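Local atomic coordinates of 199aa long hypothetical Trp repressor binding protein (Sulfolobus tokodaii, PDB entry 2ZKI), a protein that is of unknown function but, as a member of the NADPH-dependent FMN reductase family, probably binds flavin mononucleotide and may reduce quinone-like substrates. Residues L10-G15 and V40-P45; V142-G147 and R181-R186. All blocks are in the same frame, centred on the assembly; numbering follows the deposited sequence.

Contact 1: L10-G15 and V40-P45; sequences LFYGYG and VRETLP. With SO4 (sulfate ion), chain I.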
loop_
_atom_site.group_PDB
_atom_site.type_symbol
_atom_site.label_atom_id
_atom_site.label_comp_id
_atom_site.label_asym_id
_atom_site.label_seq_id
_atom_site.Cartn_x
_atom_site.Cartn_y
_atom_site.Cartn_z
ATOM N N LEU A 10 -1.602 -20.799 -7.867
ATOM C CA LEU A 10 -2.918 -20.620 -7.272
ATOM C C LEU A 10 -3.578 -19.373 -7.845
ATOM O O LEU A 10 -2.935 -18.331 -7.968
ATOM C CB LEU A 10 -2.780 -20.504 -5.752
ATOM C CG LEU A 10 -4.024 -20.325 -4.880
ATOM C CD1 LEU A 10 -4.955 -21.505 -5.023
ATOM C CD2 LEU A 10 -3.612 -20.141 -3.432
ATOM N N PHE A 11 -4.856 -19.480 -8.199
ATOM C CA PHE A 11 -5.568 -18.357 -8.803
ATOM C C PHE A 11 -7.084 -18.393 -8.617
ATOM O O PHE A 11 -7.682 -19.459 -8.483
ATOM C CB PHE A 11 -5.218 -18.228 -10.296
ATOM C CG PHE A 11 -5.841 -19.284 -11.172
ATOM C CD1 PHE A 11 -5.226 -20.518 -11.344
ATOM C CD2 PHE A 11 -7.035 -19.033 -11.843
ATOM C CE1 PHE A 11 -5.800 -21.491 -12.160
ATOM C CE2 PHE A 11 -7.615 -20.002 -12.660
ATOM C CZ PHE A 11 -6.996 -21.231 -12.818
ATOM N N TYR A 12 -7.689 -17.208 -8.599
ATOM C CA TYR A 12 -9.128 -17.065 -8.775
ATOM C C TYR A 12 -9.371 -16.641 -10.220
ATOM O O TYR A 12 -8.537 -15.950 -10.809
ATOM C CB TYR A 12 -9.697 -16.017 -7.811
ATOM C CG TYR A 12 -11.164 -15.704 -8.039
ATOM C CD1 TYR A 12 -12.162 -16.422 -7.381
ATOM C CD2 TYR A 12 -11.553 -14.695 -8.923
ATOM C CE1 TYR A 12 -13.509 -16.142 -7.595
ATOM C CE2 TYR A 12 -12.895 -14.407 -9.145
ATOM C CZ TYR A 12 -13.868 -15.133 -8.478
ATOM O OH TYR A 12 -15.197 -14.847 -8.697
ATOM N N GLY A 13 -10.495 -17.060 -10.795
ATOM C CA GLY A 13 -10.907 -16.532 -12.093
ATOM C C GLY A 13 -11.301 -17.532 -13.162
ATOM O O GLY A 13 -11.144 -18.744 -12.995
ATOM N N TYR A 14 -11.807 -16.998 -14.272
ATOM C CA TYR A 14 -12.389 -17.800 -15.344
ATOM C C TYR A 14 -11.962 -17.316 -16.734
ATOM O O TYR A 14 -12.230 -17.984 -17.739
ATOM C CB TYR A 14 -13.923 -17.795 -15.235
ATOM C CG TYR A 14 -14.453 -18.169 -13.865
ATOM C CD1 TYR A 14 -14.636 -19.504 -13.508
ATOM C CD2 TYR A 14 -14.766 -17.186 -12.923
ATOM C CE1 TYR A 14 -15.115 -19.855 -12.251
ATOM C CE2 TYR A 14 -15.246 -17.526 -11.662
ATOM C CZ TYR A 14 -15.420 -18.864 -11.334
ATOM O OH TYR A 14 -15.895 -19.215 -10.090
ATOM N N GLY A 15 -11.296 -16.163 -16.786
ATOM C CA GLY A 15 -10.933 -15.527 -18.055
ATOM C C GLY A 15 -9.459 -15.600 -18.413
ATOM O O GLY A 15 -8.862 -16.683 -18.431
ATOM N N VAL A 40 -9.414 -21.606 -6.769
ATOM C CA VAL A 40 -10.152 -21.529 -5.503
ATOM C C VAL A 40 -11.665 -21.643 -5.695
ATOM O O VAL A 40 -12.185 -21.416 -6.790
ATOM C CB VAL A 40 -9.825 -20.236 -4.695
ATOM C CG1 VAL A 40 -8.405 -20.278 -4.158
ATOM C CG2 VAL A 40 -10.062 -18.979 -5.531
ATOM N N ARG A 41 -12.352 -21.995 -4.609
ATOM C CA ARG A 41 -13.807 -22.097 -4.561
ATOM C C ARG A 41 -14.458 -20.730 -4.765
ATOM O O ARG A 41 -13.924 -19.710 -4.326
ATOM C CB ARG A 41 -14.216 -22.655 -3.198
ATOM C CG ARG A 41 -15.559 -23.357 -3.144
ATOM C CD ARG A 41 -16.015 -23.473 -1.699
ATOM N NE ARG A 41 -16.854 -24.645 -1.456
ATOM C CZ ARG A 41 -16.399 -25.827 -1.046
ATOM N NH1 ARG A 41 -15.101 -26.014 -0.828
ATOM N NH2 ARG A 41 -17.245 -26.831 -0.852
ATOM N N GLU A 42 -15.613 -20.715 -5.427
ATOM C CA GLU A 42 -16.377 -19.482 -5.621
ATOM C C GLU A 42 -17.165 -19.119 -4.362
ATOM O O GLU A 42 -17.748 -19.988 -3.708
ATOM C CB GLU A 42 -17.315 -19.606 -6.829
ATOM C CG GLU A 42 -18.079 -18.328 -7.184
ATOM C CD GLU A 42 -17.162 -17.168 -7.536
ATOM O OE1 GLU A 42 -16.950 -16.288 -6.673
ATOM O OE2 GLU A 42 -16.641 -17.140 -8.671
ATOM N N THR A 43 -17.177 -17.828 -4.034
ATOM C CA THR A 43 -17.851 -17.332 -2.834
ATOM C C THR A 43 -19.001 -16.376 -3.147
ATOM O O THR A 43 -19.829 -16.091 -2.277
ATOM C CB THR A 43 -16.862 -16.641 -1.865
ATOM O OG1 THR A 43 -16.174 -15.585 -2.547
ATOM C CG2 THR A 43 -15.849 -17.643 -1.318
ATOM N N LEU A 44 -19.049 -15.883 -4.384
ATOM C CA LEU A 44 -20.120 -14.989 -4.826
ATOM C C LEU A 44 -21.484 -15.669 -4.703
ATOM O O LEU A 44 -21.607 -16.858 -5.001
ATOM C CB LEU A 44 -19.892 -14.534 -6.274
ATOM C CG LEU A 44 -18.816 -13.491 -6.598
ATOM C CD1 LEU A 44 -18.614 -13.407 -8.099
ATOM C CD2 LEU A 44 -19.150 -12.117 -6.033
ATOM N N PRO A 45 -22.508 -14.921 -4.242
ATOM C CA PRO A 45 -23.875 -15.445 -4.160
ATOM C C PRO A 45 -24.442 -15.803 -5.540
ATOM O O PRO A 45 -24.029 -15.206 -6.536
ATOM C CB PRO A 45 -24.658 -14.280 -3.539
ATOM C CG PRO A 45 -23.843 -13.072 -3.816
ATOM C CD PRO A 45 -22.427 -13.534 -3.752
HETATM S S SO4 I . -12.523 -13.345 -14.655
HETATM O O1 SO4 I . -12.927 -13.541 -16.044
HETATM O O2 SO4 I . -11.064 -13.302 -14.573
HETATM O O3 SO4 I . -13.084 -12.088 -14.163
HETATM O O4 SO4 I . -13.014 -14.453 -13.841
#
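Where strand 6-11 gives way to loop, Tyr12 and Val40 bring their CA atoms to 5.6 Å, the directions of the two segments differ by 45°, and Val40 N gives a hydrogen bond to Phe11 O. Beside that bond the methyls of Val40 divide their work: CG1 meets Leu10 CD1, while CG2 lies near the plane of the Tyr12 ring, at its edge, 3.8 Å from Tyr12 CB. In this flavodoxin-like parallel sheet the loop after the first strand is where flavodoxin relatives hold the FMN phosphate; a sulfate, probably from the crystallisation liquor, lies in the loop here, consistent with such a site, and its O4 takes a 2.8 Å hydrogen bond from Tyr14 N. Two tyrosine hydroxyls converge on Glu42. Tyr12 OH donates to the syn lone pair of Glu42 OE2 at 2.7 Å, its ring almost perpendicular to the carboxylate (86°), whereas Tyr14 OH reaches the same OE2 at 2.6 Å from the anti side, with the planes only 29° apart. A bend at chi2 curls the glutamate round, and Thr43 N and Leu44 N grip Glu42 OE1 from opposite faces, both at 3.1 Å.

Contact 2: V142-G147 and R181-R186; sequences VPIGYG and RFQGKR. With SO4 (sulfate ion), chain M.
This is mainly apolar packing of a loop on a helix: residues 142-147, just past the outermost strand within this chain, 140-141, lie against helix 174-195. The CG2 of Ile144 rests on the helix backbone 3.6 Å from Gln183 CA and 3.7 Å from Gln183 CG, while Ile144 CB meets Phe182 CE2 at 3.9 Å. The amide end of Gln183 is engaged elsewhere, with NE2 on Phe112 O and OE1 on Ala163 N. With CG anti to the backbone N (chi1 175°), the Phe182 ring is carried out to the loop; Ile144 O lies in the ring plane at its edge, and Gly147 CA comes 3.6 Å from Phe182 CZ. An alanine in place of Phe182 would probably open a gap beneath Ile144 and Gly147 and leave that turn less firmly held. One helical turn on, Arg186 CG packs 3.8 Å from Val142 CG1, and bends at chi2 and chi3 bring the guanidinium within reach of a water, which lies in its plane at its edge, accepts from Arg186 NH1 at 2.7 Å and donates to Pro143 O at 2.6 Å. Tyr106 of the third subunit covers Phe182 and Arg186 and hydrogen-bonds to Ile144 O. Direct contact is thus mostly carbon on carbon, with Pro143 O and Ile144 O touching side-chain carbons of the helix; the polar link modelled between the segments is the water.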
loop_
_atom_site.group_PDB
_atom_site.type_symbol
_atom_site.label_atom_id
_atom_site.label_comp_id
_atom_site.label_asym_id
_atom_site.label_seq_id
_atom_site.Cartn_x
_atom_site.Cartn_y
_atom_site.Cartn_z
ATOM N N VAL A 142 8.708 -12.422 -4.179
ATOM C CA VAL A 142 9.534 -12.435 -5.387
ATOM C C VAL A 142 8.905 -11.584 -6.501
ATOM O O VAL A 142 7.971 -12.025 -7.180
ATOM C CB VAL A 142 9.799 -13.882 -5.893
ATOM C CG1 VAL A 142 10.616 -13.869 -7.183
ATOM C CG2 VAL A 142 10.509 -14.706 -4.824
ATOM N N PRO A 143 9.399 -10.347 -6.674
ATOM C CA PRO A 143 9.013 -9.544 -7.833
ATOM C C PRO A 143 9.787 -9.990 -9.070
ATOM O O PRO A 143 10.805 -10.670 -8.944
ATOM C CB PRO A 143 9.441 -8.122 -7.438
ATOM C CG PRO A 143 9.920 -8.207 -6.013
ATOM C CD PRO A 143 10.324 -9.618 -5.793
ATOM N N ILE A 144 9.307 -9.616 -10.252
ATOM C CA ILE A 144 10.045 -9.907 -11.484
ATOM C C ILE A 144 10.938 -8.747 -11.929
ATOM O O ILE A 144 11.948 -8.961 -12.604
ATOM C CB ILE A 144 9.134 -10.375 -12.644
ATOM C CG1 ILE A 144 7.923 -9.453 -12.814
ATOM C CG2 ILE A 144 8.713 -11.812 -12.415
ATOM C CD1 ILE A 144 7.098 -9.757 -14.044
ATOM N N GLY A 145 10.563 -7.530 -11.539
ATOM C CA GLY A 145 11.357 -6.343 -11.824
ATOM C C GLY A 145 11.493 -6.099 -13.308
ATOM O O GLY A 145 10.494 -5.995 -14.020
ATOM N N TYR A 146 12.734 -6.007 -13.773
ATOM C CA TYR A 146 13.017 -5.830 -15.192
ATOM C C TYR A 146 14.114 -6.794 -15.634
ATOM O O TYR A 146 15.131 -6.386 -16.202
ATOM C CB TYR A 146 13.388 -4.375 -15.498
ATOM C CG TYR A 146 12.266 -3.381 -15.265
ATOM C CD1 TYR A 146 12.176 -2.671 -14.068
ATOM C CD2 TYR A 146 11.296 -3.150 -16.241
ATOM C CE1 TYR A 146 11.150 -1.756 -13.846
ATOM C CE2 TYR A 146 10.264 -2.235 -16.029
ATOM C CZ TYR A 146 10.201 -1.544 -14.829
ATOM O OH TYR A 146 9.189 -0.643 -14.611
ATOM N N GLY A 147 13.889 -8.078 -15.361
ATOM C CA GLY A 147 14.831 -9.144 -15.706
ATOM C C GLY A 147 14.998 -9.334 -17.203
ATOM O O GLY A 147 16.118 -9.329 -17.712
ATOM N N ARG A 181 5.836 -16.473 -18.347
ATOM C CA ARG A 181 6.788 -17.585 -18.300
ATOM C C ARG A 181 8.039 -17.217 -17.506
ATOM O O ARG A 181 8.603 -18.059 -16.802
ATOM C CB ARG A 181 7.158 -18.056 -19.713
ATOM C CG ARG A 181 6.133 -19.008 -20.313
ATOM C CD ARG A 181 6.581 -19.615 -21.633
ATOM N NE ARG A 181 6.100 -18.850 -22.779
ATOM C CZ ARG A 181 6.870 -18.114 -23.574
ATOM N NH1 ARG A 181 6.329 -17.455 -24.589
ATOM N NH2 ARG A 181 8.179 -18.038 -23.366
ATOM N N PHE A 182 8.453 -15.955 -17.613
ATOM C CA PHE A 182 9.597 -15.452 -16.862
ATOM C C PHE A 182 9.332 -15.435 -15.357
ATOM O O PHE A 182 10.222 -15.748 -14.565
ATOM C CB PHE A 182 10.023 -14.065 -17.361
ATOM C CG PHE A 182 11.131 -13.445 -16.554
ATOM C CD1 PHE A 182 12.397 -14.025 -16.520
ATOM C CD2 PHE A 182 10.906 -12.285 -15.815
ATOM C CE1 PHE A 182 13.422 -13.460 -15.769
ATOM C CE2 PHE A 182 11.927 -11.710 -15.060
ATOM C CZ PHE A 182 13.188 -12.300 -15.040
ATOM N N GLN A 183 8.108 -15.082 -14.970
ATOM C CA GLN A 183 7.719 -15.069 -13.559
ATOM C C GLN A 183 7.803 -16.468 -12.952
ATOM O O GLN A 183 8.270 -16.633 -11.821
ATOM C CB GLN A 183 6.317 -14.477 -13.378
ATOM C CG GLN A 183 5.961 -14.173 -11.927
ATOM C CD GLN A 183 4.792 -13.218 -11.786
ATOM O OE1 GLN A 183 3.819 -13.292 -12.533
ATOM N NE2 GLN A 183 4.881 -12.320 -10.814
ATOM N N GLY A 184 7.357 -17.463 -13.719
ATOM C CA GLY A 184 7.476 -18.867 -13.333
ATOM C C GLY A 184 8.922 -19.307 -13.202
ATOM O O GLY A 184 9.259 -20.098 -12.317
ATOM N N LYS A 185 9.775 -18.794 -14.086
ATOM C CA LYS A 185 11.208 -19.057 -14.019
ATOM C C LYS A 185 11.806 -18.388 -12.787
ATOM O O LYS A 185 12.646 -18.968 -12.099
ATOM C CB LYS A 185 11.909 -18.566 -15.288
ATOM C CG LYS A 185 13.388 -18.919 -15.360
ATOM C CD LYS A 185 14.056 -18.291 -16.570
ATOM C CE LYS A 185 15.514 -18.717 -16.663
ATOM N NZ LYS A 185 16.201 -18.124 -17.843
ATOM N N ARG A 186 11.348 -17.171 -12.512
ATOM C CA ARG A 186 11.856 -16.365 -11.411
ATOM C C ARG A 186 11.506 -16.951 -10.029
ATOM O O ARG A 186 12.343 -16.940 -9.123
ATOM C CB ARG A 186 11.357 -14.922 -11.556
ATOM C CG ARG A 186 12.087 -13.870 -10.729
ATOM C CD ARG A 186 13.491 -13.559 -11.247
ATOM N NE ARG A 186 14.510 -14.385 -10.602
ATOM C CZ ARG A 186 15.031 -14.148 -9.399
ATOM N NH1 ARG A 186 14.640 -13.103 -8.683
ATOM N NH2 ARG A 186 15.951 -14.965 -8.905
HETATM S S SO4 M . 11.119 -17.847 -24.742
HETATM O O1 SO4 M . 9.845 -17.760 -25.449
HETATM O O2 SO4 M . 11.766 -16.537 -24.747
HETATM O O3 SO4 M . 10.889 -18.279 -23.366
HETATM O O4 SO4 M . 11.979 -18.815 -25.419
HETATM O O HOH W 1 13.390 -10.695 -8.724
#

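From the N terminus, strand 6-11 runs into the first half of contact 1; helix 16-31 and strand 34-39 follow, and residues 40-45 close that beta-alpha-beta crossover. The chain builds strands 73-79 and 109-115 before strand 140-141 leads into contact 2, which closes a longer, strand-free excursion when helix 174-195 returns to 142-147. The closures come in series, without nesting or crossing. Their centres lie 24 Å apart on opposite sides of the chain's centre: contact 1 joins the ends of two neighbouring strands, contact 2 ties the far side of the sheet in this chain to the last long helix. Contact 1 also borders the second subunit, contact 2 the third and, at Tyr146, the fourth.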